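Local coordinates for protein lipase aflb (Neosartorya fumigata, PDB 6IDY) that probably hydrolyses ester bonds in lipids, as a fungal lipase built on an alpha/beta-hydrolase core that carries a bound calcium ion, at residues A[319-324]-A[328-333]; A[258-263]-A[362-367]; A[17-22]-A[104-109]. All blocks are in the same frame, centred on the assembly; numbering follows the deposited sequence.

Contact 1: A[319-324]-A[328-333]; sequences EIVQPM and QASAIL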
loop_
_atom_site.group_PDB
_atom_site.type_symbol
_atom_site.label_atom_id
_atom_site.label_comp_id
_atom_site.label_asym_id
_atom_site.label_seq_id
_atom_site.Cartn_x
_atom_site.Cartn_y
_atom_site.Cartn_z
ATOM N N GLU A 319 -3.345 6.127 -11.209
ATOM C CA GLU A 319 -3.542 7.584 -11.183
ATOM C C GLU A 319 -2.565 8.321 -10.248
ATOM O O GLU A 319 -2.591 9.551 -10.173
ATOM C CB GLU A 319 -5.018 7.907 -10.836
ATOM C CG GLU A 319 -5.366 7.877 -9.350
ATOM C CD GLU A 319 -5.534 6.537 -8.652
ATOM O OE1 GLU A 319 -5.194 5.481 -9.236
ATOM O OE2 GLU A 319 -6.011 6.550 -7.498
ATOM N N ILE A 320 -1.728 7.569 -9.527
ATOM C CA ILE A 320 -0.778 8.098 -8.541
ATOM C C ILE A 320 0.653 8.032 -9.049
ATOM O O ILE A 320 1.407 8.995 -8.910
ATOM C CB ILE A 320 -0.901 7.305 -7.193
ATOM C CG1 ILE A 320 -2.365 7.237 -6.649
ATOM C CG2 ILE A 320 0.078 7.824 -6.137
ATOM C CD1 ILE A 320 -3.037 8.482 -6.273
ATOM N N VAL A 321 1.033 6.864 -9.570
ATOM C CA VAL A 321 2.387 6.560 -10.021
ATOM C C VAL A 321 2.442 6.445 -11.524
ATOM O O VAL A 321 1.644 5.728 -12.121
ATOM C CB VAL A 321 2.934 5.274 -9.327
ATOM C CG1 VAL A 321 4.381 4.981 -9.734
ATOM C CG2 VAL A 321 2.803 5.357 -7.804
ATOM N N GLN A 322 3.396 7.158 -12.134
ATOM C CA GLN A 322 3.668 7.076 -13.558
ATOM C C GLN A 322 5.164 7.265 -13.804
ATOM O O GLN A 322 5.792 8.076 -13.124
ATOM C CB GLN A 322 2.840 8.058 -14.403
ATOM C CG GLN A 322 1.453 7.552 -14.869
ATOM C CD GLN A 322 1.269 6.090 -15.278
ATOM O OE1 GLN A 322 1.928 5.554 -16.195
ATOM N NE2 GLN A 322 0.316 5.427 -14.622
ATOM N N PRO A 323 5.756 6.534 -14.767
ATOM C CA PRO A 323 5.136 5.515 -15.631
ATOM C C PRO A 323 4.894 4.181 -14.905
ATOM O O PRO A 323 5.693 3.777 -14.049
ATOM C CB PRO A 323 6.136 5.396 -16.786
ATOM C CG PRO A 323 7.454 5.638 -16.137
ATOM C CD PRO A 323 7.190 6.691 -15.072
ATOM N N MET A 324 3.756 3.538 -15.218
ATOM C CA MET A 324 3.379 2.219 -14.702
ATOM C C MET A 324 3.060 1.251 -15.854
ATOM O O MET A 324 2.234 0.350 -15.722
ATOM C CB MET A 324 2.248 2.296 -13.657
ATOM C CG MET A 324 2.725 2.642 -12.261
ATOM S SD MET A 324 3.925 1.497 -11.539
ATOM C CE MET A 324 3.181 1.240 -9.946
ATOM N N GLN A 328 10.303 1.261 -18.606
ATOM C CA GLN A 328 10.786 2.129 -17.513
ATOM C C GLN A 328 9.839 2.184 -16.306
ATOM O O GLN A 328 10.096 2.951 -15.382
ATOM C CB GLN A 328 11.121 3.560 -18.020
ATOM C CG GLN A 328 11.772 3.648 -19.421
ATOM C CD GLN A 328 13.033 2.826 -19.574
ATOM O OE1 GLN A 328 13.841 2.672 -18.642
ATOM N NE2 GLN A 328 13.235 2.294 -20.769
ATOM N N ALA A 329 8.753 1.378 -16.307
ATOM C CA ALA A 329 7.756 1.327 -15.226
ATOM C C ALA A 329 8.397 1.311 -13.842
ATOM O O ALA A 329 9.352 0.568 -13.605
ATOM C CB ALA A 329 6.831 0.122 -15.399
ATOM N N SER A 330 7.893 2.176 -12.941
ATOM C CA SER A 330 8.402 2.343 -11.579
ATOM C C SER A 330 8.387 1.049 -10.760
ATOM O O SER A 330 9.211 0.874 -9.860
ATOM C CB SER A 330 7.602 3.416 -10.853
ATOM O OG SER A 330 8.246 3.738 -9.635
ATOM N N ALA A 331 7.455 0.155 -11.074
ATOM C CA ALA A 331 7.278 -1.105 -10.366
ATOM C C ALA A 331 8.299 -2.174 -10.696
ATOM O O ALA A 331 8.413 -3.140 -9.951
ATOM C CB ALA A 331 5.884 -1.628 -10.627
ATOM N N ILE A 332 9.036 -2.020 -11.798
ATOM C CA ILE A 332 9.984 -3.034 -12.253
ATOM C C ILE A 332 11.220 -3.143 -11.362
ATOM O O ILE A 332 11.863 -2.143 -11.057
ATOM C CB ILE A 332 10.364 -2.827 -13.756
ATOM C CG1 ILE A 332 9.135 -3.051 -14.679
ATOM C CG2 ILE A 332 11.568 -3.714 -14.185
ATOM C CD1 ILE A 332 9.329 -2.571 -16.177
ATOM N N LEU A 333 11.549 -4.380 -10.970
ATOM C CA LEU A 333 12.785 -4.693 -10.274
ATOM C C LEU A 333 13.588 -5.600 -11.179
ATOM O O LEU A 333 13.029 -6.468 -11.862
ATOM C CB LEU A 333 12.570 -5.380 -8.913
ATOM C CG LEU A 333 12.080 -4.496 -7.752
ATOM C CD1 LEU A 333 11.917 -5.313 -6.489
ATOM C CD2 LEU A 333 13.012 -3.297 -7.496
#
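The backbones of Pro-323 and Ser-330 are joined by one nearly straight hydrogen bond, from Ser-330 N to Pro-323 O at 2.9 Å with an angle of 171° at the hydrogen. The two segments belong to the excursion between parallel strands 310-314 and 341-345 of the alpha/beta-hydrolase sheet; in this fold the loop leaving the first of these strands carries the acid of the catalytic triad. Their closest alpha carbons are those of Met-324 and Ala-329, 4.5 Å apart. Pro-323 O also receives a CA-H...O contact from Ala-329 CA at 3.4 Å, so successive residues converge on one carbonyl. Two local features shape the chain: a cis peptide before Pro-323, and a type I beta turn from Ala-329 to Ile-332.

Two apolar contacts accompany the hydrogen bond. Val-321 places CG1 anti to the backbone N (chi1 -177°), which carries this branch to Ser-330 CB at 3.8 Å. CB makes the closer approach to that methyl, while Ser-330 OG, hydrogen-bonded with Gly-265 O and His-264 N, lies a little farther from it. Met-324 starts away from the turn, but bends at chi2 and chi3 bring SD to 3.8 Å from Ala-331 CB, with the CE methyl also against that carbon. Tyr-314 of strand 310-314 touches Met-324, Ala-329 and Ala-331, tying both segments to the sheet.

Pro-323 touches the carbonyl of Gln-328 through its CG, 3.8 Å from Gln-328 O. Within its own segment the Gln-322 side chain turns forward past the cis peptide, and Met-324 N donates to Gln-322 OE1 at 2.9 Å, the nitrogen standing above the amide plane, while Gln-322 NE2 reaches Asp-318 O.

Contact 2: A[258-263]-A[362-367]; sequences AISPDF and EGVLYN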
loop_
_atom_site.group_PDB
_atom_site.type_symbol
_atom_site.label_atom_id
_atom_site.label_comp_id
_atom_site.label_asym_id
_atom_site.label_seq_id
_atom_site.Cartn_x
_atom_site.Cartn_y
_atom_site.Cartn_z
ATOM N N ALA A 258 4.472 -7.231 -4.163
ATOM C CA ALA A 258 4.350 -5.781 -4.194
ATOM C C ALA A 258 3.254 -5.294 -5.134
ATOM O O ALA A 258 3.372 -5.403 -6.355
ATOM C CB ALA A 258 5.693 -5.160 -4.537
ATOM N N ILE A 259 2.167 -4.772 -4.538
ATOM C CA ILE A 259 1.006 -4.235 -5.259
ATOM C C ILE A 259 1.250 -2.751 -5.521
ATOM O O ILE A 259 1.516 -1.998 -4.577
ATOM C CB ILE A 259 -0.315 -4.480 -4.469
ATOM C CG1 ILE A 259 -0.430 -5.953 -3.938
ATOM C CG2 ILE A 259 -1.544 -4.049 -5.268
ATOM C CD1 ILE A 259 -0.432 -7.132 -5.017
ATOM N N SER A 260 1.188 -2.346 -6.812
ATOM C CA SER A 260 1.405 -0.970 -7.301
ATOM C C SER A 260 2.657 -0.347 -6.661
ATOM O O SER A 260 2.558 0.747 -6.092
ATOM C CB SER A 260 0.174 -0.101 -7.024
ATOM O OG SER A 260 -0.973 -0.622 -7.671
ATOM N N PRO A 261 3.834 -1.028 -6.681
ATOM C CA PRO A 261 5.006 -0.443 -6.018
ATOM C C PRO A 261 5.672 0.648 -6.830
ATOM O O PRO A 261 5.783 0.540 -8.045
ATOM C CB PRO A 261 5.921 -1.644 -5.824
ATOM C CG PRO A 261 5.614 -2.522 -7.003
ATOM C CD PRO A 261 4.171 -2.325 -7.319
ATOM N N ASP A 262 6.136 1.696 -6.149
ATOM C CA ASP A 262 6.817 2.802 -6.816
ATOM C C ASP A 262 8.302 2.764 -6.475
ATOM O O ASP A 262 8.829 3.676 -5.839
ATOM C CB ASP A 262 6.134 4.148 -6.491
ATOM C CG ASP A 262 6.121 4.551 -5.033
ATOM O OD1 ASP A 262 5.941 3.661 -4.166
ATOM O OD2 ASP A 262 6.282 5.754 -4.755
ATOM N N PHE A 263 8.990 1.694 -6.923
ATOM C CA PHE A 263 10.421 1.475 -6.658
ATOM C C PHE A 263 11.324 2.551 -7.235
ATOM O O PHE A 263 12.485 2.643 -6.829
ATOM C CB PHE A 263 10.886 0.077 -7.098
ATOM C CG PHE A 263 10.233 -1.059 -6.353
ATOM C CD1 PHE A 263 10.390 -1.194 -4.977
ATOM C CD2 PHE A 263 9.505 -2.029 -7.032
ATOM C CE1 PHE A 263 9.797 -2.257 -4.290
ATOM C CE2 PHE A 263 8.959 -3.121 -6.350
ATOM C CZ PHE A 263 9.084 -3.212 -4.983
ATOM N N GLU A 362 -5.011 1.881 -6.206
ATOM C CA GLU A 362 -5.714 1.136 -5.151
ATOM C C GLU A 362 -6.431 -0.089 -5.724
ATOM O O GLU A 362 -6.473 -1.119 -5.066
ATOM C CB GLU A 362 -6.682 2.044 -4.342
ATOM C CG GLU A 362 -7.826 2.714 -5.114
ATOM C CD GLU A 362 -7.498 3.897 -6.014
ATOM O OE1 GLU A 362 -6.323 4.324 -6.040
ATOM O OE2 GLU A 362 -8.415 4.392 -6.708
ATOM N N GLY A 363 -6.931 0.026 -6.957
ATOM C CA GLY A 363 -7.654 -1.025 -7.674
ATOM C C GLY A 363 -6.921 -2.331 -7.881
ATOM O O GLY A 363 -7.560 -3.379 -7.972
ATOM N N VAL A 364 -5.577 -2.298 -7.943
ATOM C CA VAL A 364 -4.779 -3.525 -8.108
ATOM C C VAL A 364 -4.988 -4.462 -6.878
ATOM O O VAL A 364 -4.926 -5.685 -7.028
ATOM C CB VAL A 364 -3.282 -3.252 -8.465
ATOM C CG1 VAL A 364 -2.544 -4.552 -8.812
ATOM C CG2 VAL A 364 -3.166 -2.276 -9.631
ATOM N N LEU A 365 -5.347 -3.890 -5.698
ATOM C CA LEU A 365 -5.645 -4.660 -4.475
ATOM C C LEU A 365 -6.849 -5.610 -4.647
ATOM O O LEU A 365 -6.946 -6.615 -3.936
ATOM C CB LEU A 365 -5.875 -3.731 -3.273
ATOM C CG LEU A 365 -4.670 -2.924 -2.778
ATOM C CD1 LEU A 365 -5.125 -1.766 -1.894
ATOM C CD2 LEU A 365 -3.658 -3.820 -2.055
ATOM N N TYR A 366 -7.766 -5.287 -5.575
ATOM C CA TYR A 366 -8.925 -6.137 -5.836
ATOM C C TYR A 366 -8.870 -6.761 -7.241
ATOM O O TYR A 366 -9.880 -7.268 -7.724
ATOM C CB TYR A 366 -10.268 -5.420 -5.548
ATOM C CG TYR A 366 -10.506 -4.108 -6.274
ATOM C CD1 TYR A 366 -10.733 -4.079 -7.649
ATOM C CD2 TYR A 366 -10.603 -2.911 -5.574
ATOM C CE1 TYR A 366 -10.984 -2.881 -8.316
ATOM C CE2 TYR A 366 -10.864 -1.707 -6.228
ATOM C CZ TYR A 366 -11.063 -1.698 -7.599
ATOM O OH TYR A 366 -11.296 -0.511 -8.250
ATOM N N ASN A 367 -7.694 -6.733 -7.891
ATOM C CA ASN A 367 -7.535 -7.302 -9.232
ATOM C C ASN A 367 -7.416 -8.849 -9.184
ATOM O O ASN A 367 -6.630 -9.366 -8.387
ATOM C CB ASN A 367 -6.355 -6.666 -9.972
ATOM C CG ASN A 367 -6.203 -7.199 -11.366
ATOM O OD1 ASN A 367 -5.556 -8.220 -11.591
ATOM N ND2 ASN A 367 -6.829 -6.546 -12.329
#
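Apolar contact between Ile-259 and the pair Val-364 and Leu-365 carries most of this junction, in which the end of strand 253-259, an inner strand of the alpha/beta-hydrolase sheet, meets a short 3-10 turn leading into helix 368-379. All four touching residues are buried. In Ile-259, CG1 turns beside the backbone N (chi1 -47°), which leaves CG2 anti to that nitrogen and pointed into the corner between the two partners. There Ile-259 CG2 touches Val-364 CG1 at 3.7 Å, with the two side chains set obliquely, and Leu-365 CD2 at 3.9 Å. Leu-365 leaves its backbone at an angle to the strand, and it is the CD2 branch that swings back onto Ile-259. Ile-313 on neighbouring strand 310-314 touches both Ile-259 and Val-364, extending the same apolar cluster.

A polar atom against a methyl makes the second kind of contact: Ser-260 OG lies 3.4 Å from Val-364 CG2. This hydroxyl is hydrogen-bonded with O of His-361, which precedes Glu-362 in the chain, a link between the strand end and the chain entering the turn. Ser-260 has left-handed backbone angles (phi 46°, psi 51°), which mark the point where the chain leaves the strand direction.

No hydrogen bond runs between the segments, and the turn is held by its own. Leu-365 N bonds to Glu-362 O and Tyr-366 N to Gly-363 O, both at 3.1 Å, the three-residue spacing of 3-10 geometry. Asn-367 then takes the N-cap position of helix 368-379, its OD1 accepting from Ala-370 N while ND2 bonds to Ala-355 O.

Contact 3: A[17-22]-A[104-109]; sequences VSILSS and GYLNLD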
loop_
_atom_site.group_PDB
_atom_site.type_symbol
_atom_site.label_atom_id
_atom_site.label_comp_id
_atom_site.label_asym_id
_atom_site.label_seq_id
_atom_site.Cartn_x
_atom_site.Cartn_y
_atom_site.Cartn_z
ATOM N N VAL A 17 -14.888 13.322 8.579
ATOM C CA VAL A 17 -15.686 14.541 8.411
ATOM C C VAL A 17 -15.015 15.738 9.103
ATOM O O VAL A 17 -14.816 16.761 8.450
ATOM C CB VAL A 17 -17.168 14.335 8.850
ATOM C CG1 VAL A 17 -17.883 15.665 9.093
ATOM C CG2 VAL A 17 -17.929 13.505 7.823
ATOM N N SER A 18 -14.652 15.602 10.402
ATOM C CA SER A 18 -14.009 16.665 11.186
ATOM C C SER A 18 -12.647 17.076 10.614
ATOM O O SER A 18 -12.378 18.270 10.503
ATOM C CB SER A 18 -13.900 16.280 12.661
ATOM O OG SER A 18 -12.844 15.365 12.899
ATOM N N ILE A 19 -11.807 16.094 10.221
ATOM C CA ILE A 19 -10.491 16.363 9.625
ATOM C C ILE A 19 -10.650 17.165 8.328
ATOM O O ILE A 19 -10.006 18.205 8.169
ATOM C CB ILE A 19 -9.651 15.071 9.425
ATOM C CG1 ILE A 19 -9.276 14.431 10.775
ATOM C CG2 ILE A 19 -8.395 15.356 8.592
ATOM C CD1 ILE A 19 -8.956 12.962 10.684
ATOM N N LEU A 20 -11.541 16.710 7.435
ATOM C CA LEU A 20 -11.773 17.376 6.156
ATOM C C LEU A 20 -12.446 18.751 6.301
ATOM O O LEU A 20 -12.124 19.650 5.522
ATOM C CB LEU A 20 -12.520 16.463 5.172
ATOM C CG LEU A 20 -11.716 15.239 4.699
ATOM C CD1 LEU A 20 -12.624 14.132 4.235
ATOM C CD2 LEU A 20 -10.700 15.605 3.632
ATOM N N SER A 21 -13.331 18.929 7.303
ATOM C CA SER A 21 -13.996 20.222 7.559
ATOM C C SER A 21 -12.976 21.237 8.080
ATOM O O SER A 21 -13.014 22.399 7.674
ATOM C CB SER A 21 -15.137 20.067 8.562
ATOM O OG SER A 21 -16.100 19.151 8.069
ATOM N N SER A 22 -12.052 20.782 8.954
ATOM C CA SER A 22 -10.968 21.596 9.508
ATOM C C SER A 22 -10.018 22.012 8.385
ATOM O O SER A 22 -9.625 23.176 8.331
ATOM C CB SER A 22 -10.200 20.820 10.574
ATOM O OG SER A 22 -11.052 20.463 11.648
ATOM N N GLY A 104 -15.083 6.498 10.687
ATOM C CA GLY A 104 -14.578 6.156 12.014
ATOM C C GLY A 104 -13.267 5.394 12.044
ATOM O O GLY A 104 -13.019 4.661 13.004
ATOM N N TYR A 105 -12.403 5.583 11.017
ATOM C CA TYR A 105 -11.112 4.886 10.881
ATOM C C TYR A 105 -10.105 5.177 12.019
ATOM O O TYR A 105 -9.363 4.269 12.394
ATOM C CB TYR A 105 -10.469 5.152 9.494
ATOM C CG TYR A 105 -9.735 6.473 9.372
ATOM C CD1 TYR A 105 -10.428 7.665 9.180
ATOM C CD2 TYR A 105 -8.347 6.533 9.464
ATOM C CE1 TYR A 105 -9.760 8.885 9.094
ATOM C CE2 TYR A 105 -7.668 7.749 9.384
ATOM C CZ TYR A 105 -8.378 8.923 9.193
ATOM O OH TYR A 105 -7.712 10.121 9.088
ATOM N N LEU A 106 -10.055 6.431 12.534
ATOM C CA LEU A 106 -9.111 6.835 13.589
ATOM C C LEU A 106 -9.269 6.089 14.908
ATOM O O LEU A 106 -8.271 5.774 15.554
ATOM C CB LEU A 106 -9.159 8.345 13.848
ATOM C CG LEU A 106 -8.426 9.263 12.878
ATOM C CD1 LEU A 106 -8.616 10.689 13.291
ATOM C CD2 LEU A 106 -6.924 8.970 12.838
ATOM N N ASN A 107 -10.514 5.817 15.304
ATOM C CA ASN A 107 -10.830 5.114 16.547
ATOM C C ASN A 107 -10.984 3.597 16.354
ATOM O O ASN A 107 -11.177 2.873 17.336
ATOM C CB ASN A 107 -12.055 5.742 17.224
ATOM C CG ASN A 107 -11.809 7.161 17.679
ATOM O OD1 ASN A 107 -12.214 8.127 17.024
ATOM N ND2 ASN A 107 -11.124 7.322 18.805
ATOM N N LEU A 108 -10.851 3.115 15.102
ATOM C CA LEU A 108 -10.949 1.694 14.761
ATOM C C LEU A 108 -9.747 0.919 15.323
ATOM O O LEU A 108 -8.598 1.333 15.130
ATOM C CB LEU A 108 -11.062 1.513 13.230
ATOM C CG LEU A 108 -11.251 0.091 12.693
ATOM C CD1 LEU A 108 -12.707 -0.341 12.765
ATOM C CD2 LEU A 108 -10.761 -0.015 11.260
ATOM N N ASP A 109 -10.027 -0.201 16.022
ATOM C CA ASP A 109 -9.020 -1.073 16.640
ATOM C C ASP A 109 -8.012 -1.659 15.647
ATOM O O ASP A 109 -6.847 -1.822 16.005
ATOM C CB ASP A 109 -9.683 -2.184 17.471
ATOM C CG ASP A 109 -10.469 -1.698 18.681
ATOM O OD1 ASP A 109 -10.087 -0.655 19.265
ATOM O OD2 ASP A 109 -11.456 -2.371 19.056
#
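N-terminal helix 16-24 meets the loop that follows helix 96-103 through a single side chain, Ile-19, which reaches Tyr-105 and Leu-106. This is a small, partly buried helix-to-loop junction in the region that precedes the first sheet strand in sequence; the surface buried between the segments is 92 Å². Backbones stay well apart, with 10.4 Å between Ile-19 CA and Leu-106 CA, so the contact is made by outstretched ends.

At the meeting point Ile-19 CD1 faces Leu-106 CD1 tip to tip at 3.5 Å, tighter than a usual carbon-carbon contact, and lies 3.5 Å from Tyr-105 OH. The isoleucine side chain crosses that of the tyrosine at about a right angle. Tyr-105 has CG between its backbone N and carbonyl carbon (chi1 81°), a torsion that brings the phenol end to the isoleucine, while Leu-106 CG packs over one face of the Tyr-105 ring near its rim, 3.7 Å above the plane. The phenol oxygen is hydrogen-bonded with Glu-421 OE2.

Within the helix Val-17 O accepts from both Ser-21 N, at 2.9 Å, and Ser-21 OG, at 2.7 Å.

Helix 414-424 lines both partners, with Ala-420 and Ala-424 against Ile-19 and Ile-417 against Tyr-105. Helix 31-47 packs on Val-17 and Leu-20, and helix 173-178 meets Tyr-105 through Thr-175.

Overall arrangement
Contacts 1 and 2 form one continuous patch, their centres 10 Å apart, and contact 1 falls within the chain span that contact 2 bridges. Met-324 CE lies 3.3 Å from Pro-261 O, and Ala-331 O is 3.3 Å from Phe-263 CD2. Carboxylates also meet here: Glu-319 OE2 is 2.7 Å from Glu-362 OE1, a spacing at which a shared proton is possible. The calcium ion, bound at Asp-255, Ala-377, His-380 and Gly-382, is about 14 Å from the Ile-259 side chain. Contact 3 is separate, its centre 31 Å from that of contact 1 and 25 Å from that of contact 2, and it closes earlier in the chain than either opens.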